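Local atomic coordinates of tRNA dimethylallyltransferase (Bacillus halodurans, PDB entry 3EXA), a protein that probably catalyses the transfer of a dimethylallyl group from dimethylallyl diphosphate to adenine 37 of tRNAs that read codons beginning with uridine. Residues Val21-Arg26 against Met299-Phe304; Glu126-Val131 against Asn158-Ile163; Tyr243-Asp248 against Asp261-Asn266. One frame throughout, in Å; residues are numbered along the deposited sequence.

Contact 1: Val21-Arg26 against Met299-Phe304; sequences VMLAKR and MEIHNF
The guanidinium of Arg26 and the imidazole of His302 lie over one another, their planes 27° apart. NE of Arg26 stands 3.8 Å above one face of the His302 ring, displaced toward its rim, and His302 CB in turn sits over one face of the guanidinium. The overlap is therefore an offset one, between the inner parts of both side chains. Nearer the backbone the arginine chain presses on the ring, with Arg26 CG 3.5 Å from His302 CD2. This wrapping follows from the torsions: Arg26 CG falls between the backbone N and the carbonyl carbon (chi1 51°), and bends at chi2 and chi3 carry the chain across the ring. Beyond it, NH1 of Arg26 passes obliquely by the selenomethionine Met299, 4.1 Å from its CG. An arginine suits this edge because its aliphatic carbons can pack while its charged end stays near solvent.

Below this polar layer the contact is apolar. Leu23 forks onto helix 294-317: its CD2 lies 3.7 Å from His302 CA, and its CD1 lies 3.7 Å from Ile301 CG2, the two side chains meeting at about a right angle. Branched aliphatic residues fill this buried side.

Helix 16-25 begins in the predicted P-loop (Walker A), whose Lys16 has its side chain about 9 Å from that of Leu23. Leu23 also touches Ile298 and Ile305 of helix 294-317, while Ile301 also packs on Ile195 and Phe287, on strands 191-198 and 284-288 of the parallel sheet.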
# COMPACT_ATOMS: atom_id res chain seq x y z
N VAL A 21 29.43 8.91 -28.57
CA VAL A 21 29.36 10.25 -29.12
C VAL A 21 29.61 10.23 -30.62
O VAL A 21 29.09 11.07 -31.35
CB VAL A 21 30.39 11.20 -28.47
CG1 VAL A 21 30.36 11.04 -26.95
CG2 VAL A 21 31.77 10.92 -29.01
N MSE A 22 30.41 9.27 -31.08
CA MSE A 22 30.72 9.14 -32.50
C MSE A 22 29.52 8.58 -33.25
O MSE A 22 29.28 8.92 -34.40
CB MSE A 22 31.93 8.22 -32.72
CG MSE A 22 33.30 8.81 -32.28
SE MSE A 22 33.89 10.48 -33.14
CE MSE A 22 33.95 11.68 -31.60
N LEU A 23 28.76 7.72 -32.58
CA LEU A 23 27.58 7.15 -33.18
C LEU A 23 26.49 8.21 -33.26
O LEU A 23 25.74 8.27 -34.23
CB LEU A 23 27.09 5.97 -32.36
CG LEU A 23 27.84 4.67 -32.59
CD1 LEU A 23 27.28 3.60 -31.68
CD2 LEU A 23 27.71 4.25 -34.05
N ALA A 24 26.41 9.04 -32.23
CA ALA A 24 25.38 10.08 -32.18
C ALA A 24 25.65 11.22 -33.15
O ALA A 24 24.73 11.97 -33.51
CB ALA A 24 25.26 10.62 -30.76
N LYS A 25 26.90 11.36 -33.58
CA LYS A 25 27.27 12.41 -34.51
C LYS A 25 26.73 12.12 -35.90
O LYS A 25 26.04 12.95 -36.50
CB LYS A 25 28.79 12.54 -34.58
CG LYS A 25 29.41 13.21 -33.37
CD LYS A 25 30.92 13.15 -33.45
CE LYS A 25 31.57 13.93 -32.32
NZ LYS A 25 31.31 15.40 -32.46
N ARG A 26 27.02 10.94 -36.42
CA ARG A 26 26.55 10.59 -37.75
C ARG A 26 25.12 10.04 -37.74
O ARG A 26 24.60 9.62 -38.77
CB ARG A 26 27.50 9.57 -38.39
CG ARG A 26 27.78 8.39 -37.50
CD ARG A 26 29.25 7.97 -37.57
NE ARG A 26 29.60 7.17 -38.74
CZ ARG A 26 30.75 6.52 -38.86
NH1 ARG A 26 31.02 5.80 -39.95
NH2 ARG A 26 31.64 6.57 -37.88
N MSE A 299 32.55 1.99 -37.51
CA MSE A 299 31.89 1.96 -38.81
C MSE A 299 31.03 0.70 -38.89
O MSE A 299 29.95 0.73 -39.47
CB MSE A 299 32.95 1.99 -39.93
CG MSE A 299 32.41 2.25 -41.33
SE MSE A 299 33.83 2.63 -42.63
CE MSE A 299 34.69 0.88 -42.69
N GLU A 300 31.50 -0.39 -38.29
CA GLU A 300 30.75 -1.64 -38.30
C GLU A 300 29.53 -1.53 -37.41
O GLU A 300 28.46 -2.05 -37.73
CB GLU A 300 31.62 -2.80 -37.80
CG GLU A 300 30.88 -4.14 -37.68
CD GLU A 300 31.56 -5.11 -36.73
OE1 GLU A 300 32.78 -4.95 -36.48
OE2 GLU A 300 30.88 -6.05 -36.25
N ILE A 301 29.69 -0.86 -36.27
CA ILE A 301 28.61 -0.69 -35.31
C ILE A 301 27.53 0.23 -35.85
O ILE A 301 26.35 0.00 -35.60
CB ILE A 301 29.11 -0.10 -33.98
CG1 ILE A 301 30.00 -1.12 -33.26
CG2 ILE A 301 27.93 0.27 -33.09
CD1 ILE A 301 30.63 -0.59 -32.01
N HIS A 302 27.93 1.28 -36.56
CA HIS A 302 26.98 2.24 -37.12
C HIS A 302 26.15 1.58 -38.21
O HIS A 302 24.94 1.81 -38.31
CB HIS A 302 27.70 3.44 -37.72
CG HIS A 302 26.84 4.27 -38.62
ND1 HIS A 302 26.61 3.94 -39.93
CD2 HIS A 302 26.11 5.39 -38.37
CE1 HIS A 302 25.78 4.83 -40.47
NE2 HIS A 302 25.47 5.72 -39.54
N ASN A 303 26.81 0.79 -39.04
CA ASN A 303 26.10 0.11 -40.09
C ASN A 303 25.03 -0.78 -39.48
O ASN A 303 23.87 -0.72 -39.88
CB ASN A 303 27.06 -0.71 -40.94
CG ASN A 303 26.35 -1.47 -42.03
OD1 ASN A 303 26.12 -2.67 -41.92
ND2 ASN A 303 25.98 -0.76 -43.10
N PHE A 304 25.41 -1.59 -38.49
CA PHE A 304 24.45 -2.48 -37.85
C PHE A 304 23.27 -1.76 -37.19
O PHE A 304 22.11 -2.15 -37.36
CB PHE A 304 25.12 -3.36 -36.80
CG PHE A 304 24.15 -4.15 -35.99
CD1 PHE A 304 23.61 -3.63 -34.81
CD2 PHE A 304 23.73 -5.40 -36.42
CE1 PHE A 304 22.65 -4.34 -34.07
CE2 PHE A 304 22.77 -6.13 -35.69
CZ PHE A 304 22.24 -5.59 -34.50

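Contact 2: Glu126-Val131 against Asn158-Ile163; sequences ELEAFV and NYRRVI
Leu127 and Ile163 slide past each other in opposite directions where two helices of an all-helical part of the chain pack roughly antiparallel, at a marked slant. The short axes of 126-131 and 159-163 make an angle of 142° and approach to 10.8 Å. CD1 of Leu127 lies 3.9 Å from CG2 of Ile163, a fit of branched aliphatic groups suited to a buried seam. The isoleucine's CG2 is anti to its backbone N, which sets this methyl beside the leucine. One turn further along helix 121-133, Val131 meets Tyr159 at about a right angle. Val131 CG2 lies 4.0 Å from Tyr159 CB and oblique to the ring. Leu103 of the second subunit packs on both residues.

Glu128 combines apolar and polar contacts. It crosses Ile163 at about a right angle, with Glu128 CG 3.8 Å from Ile163 CD1. Its extended chain carries the carboxylate on to Arg160, whose bent chain brings the guanidinium back toward helix 121-133. The modelled place of Glu128 OE2 is somewhat uncertain, so the salt bridge they form, its planes 64° apart, is less sure in detail. Shortening Glu128 to an alanine is likely to leave the Arg160 guanidinium without this anionic mate and the end of Ile163 less covered. Arg160 belongs to a region thought, by similarity, to contact substrate tRNA. Glu128 OE2 lies at the edge of the guanidinium, near its plane, and Arg160 NH2 donates to it at 3.0 Å and 149°.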
# COMPACT_ATOMS: atom_id res chain seq x y z
N GLU A 126 -14.65 -6.34 3.25
CA GLU A 126 -15.24 -7.66 3.05
C GLU A 126 -14.99 -8.58 4.25
O GLU A 126 -15.89 -9.29 4.68
CB GLU A 126 -14.65 -8.30 1.79
CG GLU A 126 -15.11 -9.72 1.50
CD GLU A 126 -14.45 -10.27 0.25
OE1 GLU A 126 -14.53 -9.60 -0.81
OE2 GLU A 126 -13.86 -11.37 0.32
N LEU A 127 -13.77 -8.55 4.77
CA LEU A 127 -13.43 -9.38 5.91
C LEU A 127 -14.17 -8.94 7.17
O LEU A 127 -14.63 -9.77 7.95
CB LEU A 127 -11.93 -9.36 6.18
CG LEU A 127 -11.07 -9.93 5.06
CD1 LEU A 127 -9.61 -9.78 5.41
CD2 LEU A 127 -11.43 -11.39 4.84
N GLU A 128 -14.29 -7.63 7.38
CA GLU A 128 -14.97 -7.14 8.56
C GLU A 128 -16.43 -7.59 8.52
O GLU A 128 -16.96 -8.07 9.52
CB GLU A 128 -14.83 -5.62 8.66
CG GLU A 128 -13.37 -5.21 8.85
CD GLU A 128 -13.14 -3.71 8.79
OE1 GLU A 128 -13.73 -3.04 7.92
OE2 GLU A 128 -12.33 -3.20 9.60
N ALA A 129 -17.05 -7.46 7.35
CA ALA A 129 -18.44 -7.86 7.17
C ALA A 129 -18.56 -9.36 7.40
O ALA A 129 -19.56 -9.86 7.91
CB ALA A 129 -18.91 -7.50 5.77
N PHE A 130 -17.52 -10.09 7.01
CA PHE A 130 -17.50 -11.53 7.17
C PHE A 130 -17.46 -11.92 8.64
O PHE A 130 -18.23 -12.77 9.10
CB PHE A 130 -16.28 -12.11 6.46
CG PHE A 130 -16.24 -13.60 6.48
CD1 PHE A 130 -16.75 -14.33 5.41
CD2 PHE A 130 -15.71 -14.29 7.57
CE1 PHE A 130 -16.74 -15.72 5.43
CE2 PHE A 130 -15.70 -15.68 7.60
CZ PHE A 130 -16.22 -16.40 6.53
N VAL A 131 -16.54 -11.30 9.38
CA VAL A 131 -16.38 -11.60 10.79
C VAL A 131 -17.62 -11.23 11.60
O VAL A 131 -17.86 -11.78 12.67
CB VAL A 131 -15.10 -10.91 11.37
CG1 VAL A 131 -15.26 -9.40 11.39
CG2 VAL A 131 -14.81 -11.43 12.76
N ASN A 158 -8.60 -12.92 18.30
CA ASN A 158 -7.83 -11.77 17.86
C ASN A 158 -8.12 -11.53 16.38
O ASN A 158 -7.21 -11.57 15.56
CB ASN A 158 -6.34 -12.03 18.06
CG ASN A 158 -5.51 -10.76 18.03
OD1 ASN A 158 -6.02 -9.68 17.70
ND2 ASN A 158 -4.23 -10.88 18.36
N TYR A 159 -9.39 -11.28 16.05
CA TYR A 159 -9.82 -11.07 14.68
C TYR A 159 -9.07 -9.95 13.96
O TYR A 159 -8.95 -9.96 12.74
CB TYR A 159 -11.31 -10.76 14.62
CG TYR A 159 -11.68 -9.40 15.17
CD1 TYR A 159 -12.03 -9.23 16.51
CD2 TYR A 159 -11.69 -8.27 14.34
CE1 TYR A 159 -12.39 -7.98 17.01
CE2 TYR A 159 -12.03 -7.01 14.83
CZ TYR A 159 -12.39 -6.87 16.17
OH TYR A 159 -12.77 -5.63 16.63
N ARG A 160 -8.59 -8.97 14.72
CA ARG A 160 -7.87 -7.86 14.13
C ARG A 160 -6.59 -8.36 13.48
O ARG A 160 -6.24 -7.96 12.37
CB ARG A 160 -7.53 -6.81 15.20
CG ARG A 160 -7.51 -5.41 14.64
CD ARG A 160 -8.90 -5.05 14.15
NE ARG A 160 -8.87 -4.28 12.90
CZ ARG A 160 -9.95 -3.84 12.28
NH1 ARG A 160 -11.16 -4.09 12.77
NH2 ARG A 160 -9.82 -3.15 11.16
N ARG A 161 -5.89 -9.25 14.18
CA ARG A 161 -4.64 -9.81 13.69
C ARG A 161 -4.91 -10.85 12.59
O ARG A 161 -4.05 -11.11 11.75
CB ARG A 161 -3.87 -10.44 14.85
CG ARG A 161 -2.48 -10.93 14.50
CD ARG A 161 -1.74 -11.38 15.76
NE ARG A 161 -0.46 -12.03 15.46
CZ ARG A 161 0.41 -12.43 16.39
NH1 ARG A 161 0.14 -12.25 17.68
NH2 ARG A 161 1.54 -13.02 16.03
N VAL A 162 -6.10 -11.44 12.60
CA VAL A 162 -6.47 -12.42 11.58
C VAL A 162 -6.81 -11.67 10.30
O VAL A 162 -6.46 -12.11 9.21
CB VAL A 162 -7.67 -13.27 12.03
CG1 VAL A 162 -8.19 -14.12 10.87
CG2 VAL A 162 -7.25 -14.16 13.19
N ILE A 163 -7.48 -10.54 10.42
CA ILE A 163 -7.80 -9.77 9.22
C ILE A 163 -6.51 -9.30 8.56
O ILE A 163 -6.38 -9.29 7.34
CB ILE A 163 -8.67 -8.54 9.57
CG1 ILE A 163 -10.10 -9.00 9.85
CG2 ILE A 163 -8.63 -7.52 8.43
CD1 ILE A 163 -11.03 -7.90 10.26

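Contact 3: Tyr243-Asp248 against Asp261-Asn266; sequences YKEMYD and DTLKRN
Glu245 and Asn266 reach each other through matching first torsions: in each, CG stands anti to the carbonyl carbon, beside the backbone N. The glutamate then bends at chi2 (82°), which brings OE2 to Asn266 and OE1 beside Leu263. The two side chains come from opposite directions, and Asn266 ND2 donates to Glu245 OE2 at 2.8 Å with an angle of 161°. The acceptor lies close to the amide plane, while the oxygen offers its anti lone pair, the one turned away from OE1. Carboxylate and amide are distinctly twisted against each other and not coplanar. Asparagine suits the place because its short amide presents an N-H to the acid and an oxygen to another partner: OD1 takes a weak bond from Arg269.

Glu245 OE1 rests beside the methyl Leu263 CD1, 3.5 Å away. The glutamate's CG packs against the backbone as well, 3.7 Å from Leu263 CA, and 4.0 Å from Thr262 CG2. Thr262 OG1 is hydrogen-bonded to Glu258 O, and its methyl is turned to this contact.

These residues join consecutive helices, 244-251 and 256-279, in an antiparallel helical hairpin. Its short axes run 9.5 Å apart at an angle of 158°. The first helix starts within a region that, as in relatives, probably contacts tRNA, Lys244 being its last residue.

Leu263 is also wedged between other helices, touching Leu220 of helix 220-229 and Val212 of helix 201-218. The selenomethionine Met246, which itself packs on Ala224 of helix 220-229, places its CE 4.3 Å from Leu263 CD2, a loose apolar contact for a long, flexible chain. Lys244 runs out extended, and its CE passes 4.0 Å from Asn266 ND2.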
# COMPACT_ATOMS: atom_id res chain seq x y z
N TYR A 243 33.22 5.67 -3.44
CA TYR A 243 33.32 6.71 -2.41
C TYR A 243 33.30 6.03 -1.03
O TYR A 243 33.82 6.56 -0.06
CB TYR A 243 32.16 7.73 -2.47
CG TYR A 243 32.20 8.68 -3.65
CD1 TYR A 243 31.71 8.30 -4.89
CD2 TYR A 243 32.83 9.92 -3.55
CE1 TYR A 243 31.84 9.11 -6.01
CE2 TYR A 243 32.98 10.76 -4.66
CZ TYR A 243 32.48 10.33 -5.90
OH TYR A 243 32.66 11.09 -7.03
N LYS A 244 32.69 4.85 -0.96
CA LYS A 244 32.62 4.13 0.30
C LYS A 244 34.01 3.67 0.76
O LYS A 244 34.31 3.73 1.94
CB LYS A 244 31.65 2.94 0.21
CG LYS A 244 32.13 1.76 -0.59
CD LYS A 244 31.12 0.60 -0.59
CE LYS A 244 31.57 -0.45 -1.62
NZ LYS A 244 30.69 -1.65 -1.72
N GLU A 245 34.86 3.24 -0.17
CA GLU A 245 36.19 2.80 0.22
C GLU A 245 36.96 3.94 0.88
O GLU A 245 37.63 3.74 1.90
CB GLU A 245 36.96 2.29 -0.98
CG GLU A 245 36.34 1.08 -1.65
CD GLU A 245 35.22 1.42 -2.61
OE1 GLU A 245 35.10 2.60 -3.03
OE2 GLU A 245 34.46 0.49 -2.98
N MSE A 246 36.86 5.13 0.31
CA MSE A 246 37.55 6.27 0.89
C MSE A 246 36.96 6.58 2.27
O MSE A 246 37.68 6.94 3.20
CB MSE A 246 37.45 7.48 -0.03
CG MSE A 246 38.21 7.31 -1.34
SE MSE A 246 40.11 6.86 -1.11
CE MSE A 246 40.05 5.01 -1.72
N TYR A 247 35.65 6.43 2.42
CA TYR A 247 35.03 6.70 3.72
C TYR A 247 35.58 5.78 4.82
O TYR A 247 35.78 6.21 5.95
CB TYR A 247 33.51 6.60 3.63
CG TYR A 247 32.83 7.91 3.31
CD1 TYR A 247 31.71 8.31 4.03
CD2 TYR A 247 33.29 8.75 2.30
CE1 TYR A 247 31.05 9.51 3.76
CE2 TYR A 247 32.64 9.97 2.02
CZ TYR A 247 31.52 10.33 2.76
OH TYR A 247 30.85 11.51 2.53
N ASP A 248 35.82 4.51 4.51
CA ASP A 248 36.40 3.63 5.53
C ASP A 248 37.77 4.17 5.90
O ASP A 248 38.15 4.16 7.07
CB ASP A 248 36.54 2.19 5.01
CG ASP A 248 35.22 1.45 5.00
OD1 ASP A 248 34.60 1.31 6.07
OD2 ASP A 248 34.81 1.01 3.91
N ASP A 261 43.36 -0.54 -2.88
CA ASP A 261 43.33 -1.93 -3.32
C ASP A 261 41.90 -2.47 -3.33
O ASP A 261 41.51 -3.19 -4.25
CB ASP A 261 44.21 -2.78 -2.41
CG ASP A 261 44.10 -4.26 -2.71
OD1 ASP A 261 43.16 -4.91 -2.20
OD2 ASP A 261 44.94 -4.79 -3.46
N THR A 262 41.12 -2.11 -2.32
CA THR A 262 39.74 -2.56 -2.20
C THR A 262 38.84 -1.91 -3.24
O THR A 262 37.91 -2.54 -3.76
CB THR A 262 39.20 -2.28 -0.78
OG1 THR A 262 39.86 -3.14 0.16
CG2 THR A 262 37.69 -2.52 -0.71
N LEU A 263 39.12 -0.65 -3.56
CA LEU A 263 38.36 0.07 -4.56
C LEU A 263 38.57 -0.58 -5.91
O LEU A 263 37.63 -0.75 -6.69
CB LEU A 263 38.82 1.54 -4.63
CG LEU A 263 38.33 2.36 -5.82
CD1 LEU A 263 36.83 2.18 -6.00
CD2 LEU A 263 38.67 3.82 -5.62
N LYS A 264 39.82 -0.95 -6.20
CA LYS A 264 40.12 -1.58 -7.47
C LYS A 264 39.38 -2.91 -7.59
O LYS A 264 38.79 -3.22 -8.63
CB LYS A 264 41.62 -1.81 -7.60
CG LYS A 264 42.41 -0.54 -7.93
CD LYS A 264 43.91 -0.80 -7.97
CE LYS A 264 44.69 0.42 -8.45
NZ LYS A 264 46.15 0.14 -8.60
N ARG A 265 39.43 -3.69 -6.52
CA ARG A 265 38.78 -4.99 -6.48
C ARG A 265 37.28 -4.82 -6.66
O ARG A 265 36.68 -5.46 -7.54
CB ARG A 265 39.11 -5.67 -5.16
CG ARG A 265 38.49 -7.04 -4.97
CD ARG A 265 39.44 -7.94 -4.18
NE ARG A 265 40.01 -7.25 -3.02
CZ ARG A 265 39.30 -6.77 -2.01
NH1 ARG A 265 39.90 -6.15 -1.00
NH2 ARG A 265 37.98 -6.91 -2.00
N ASN A 266 36.66 -3.97 -5.85
CA ASN A 266 35.22 -3.76 -5.99
C ASN A 266 34.88 -3.26 -7.40
O ASN A 266 33.84 -3.62 -7.94
CB ASN A 266 34.70 -2.75 -4.96
CG ASN A 266 34.88 -3.23 -3.54
OD1 ASN A 266 34.91 -4.43 -3.27
ND2 ASN A 266 35.00 -2.28 -2.62

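How the contacts relate
Contact 1 joins helix 16-25, near the start of the chain, to helix 294-317 at its end, so the other two contacts are nested within the loop it closes. Contact 2 closes before contact 3 opens. Contact 1 lies beside the parallel sheet of the P-loop core; contact 2, in a helical part on the opposite side of the chain's centre, is 62 Å away between centres. Contact 3 lies 35 Å from contact 1 and 52 Å from contact 2, again between centres, and none touches another. Contacts 2 and 3 each include part of a probable tRNA-binding region, consistent with a substrate that spans widely separated helical parts around the P-loop NTPase-like core.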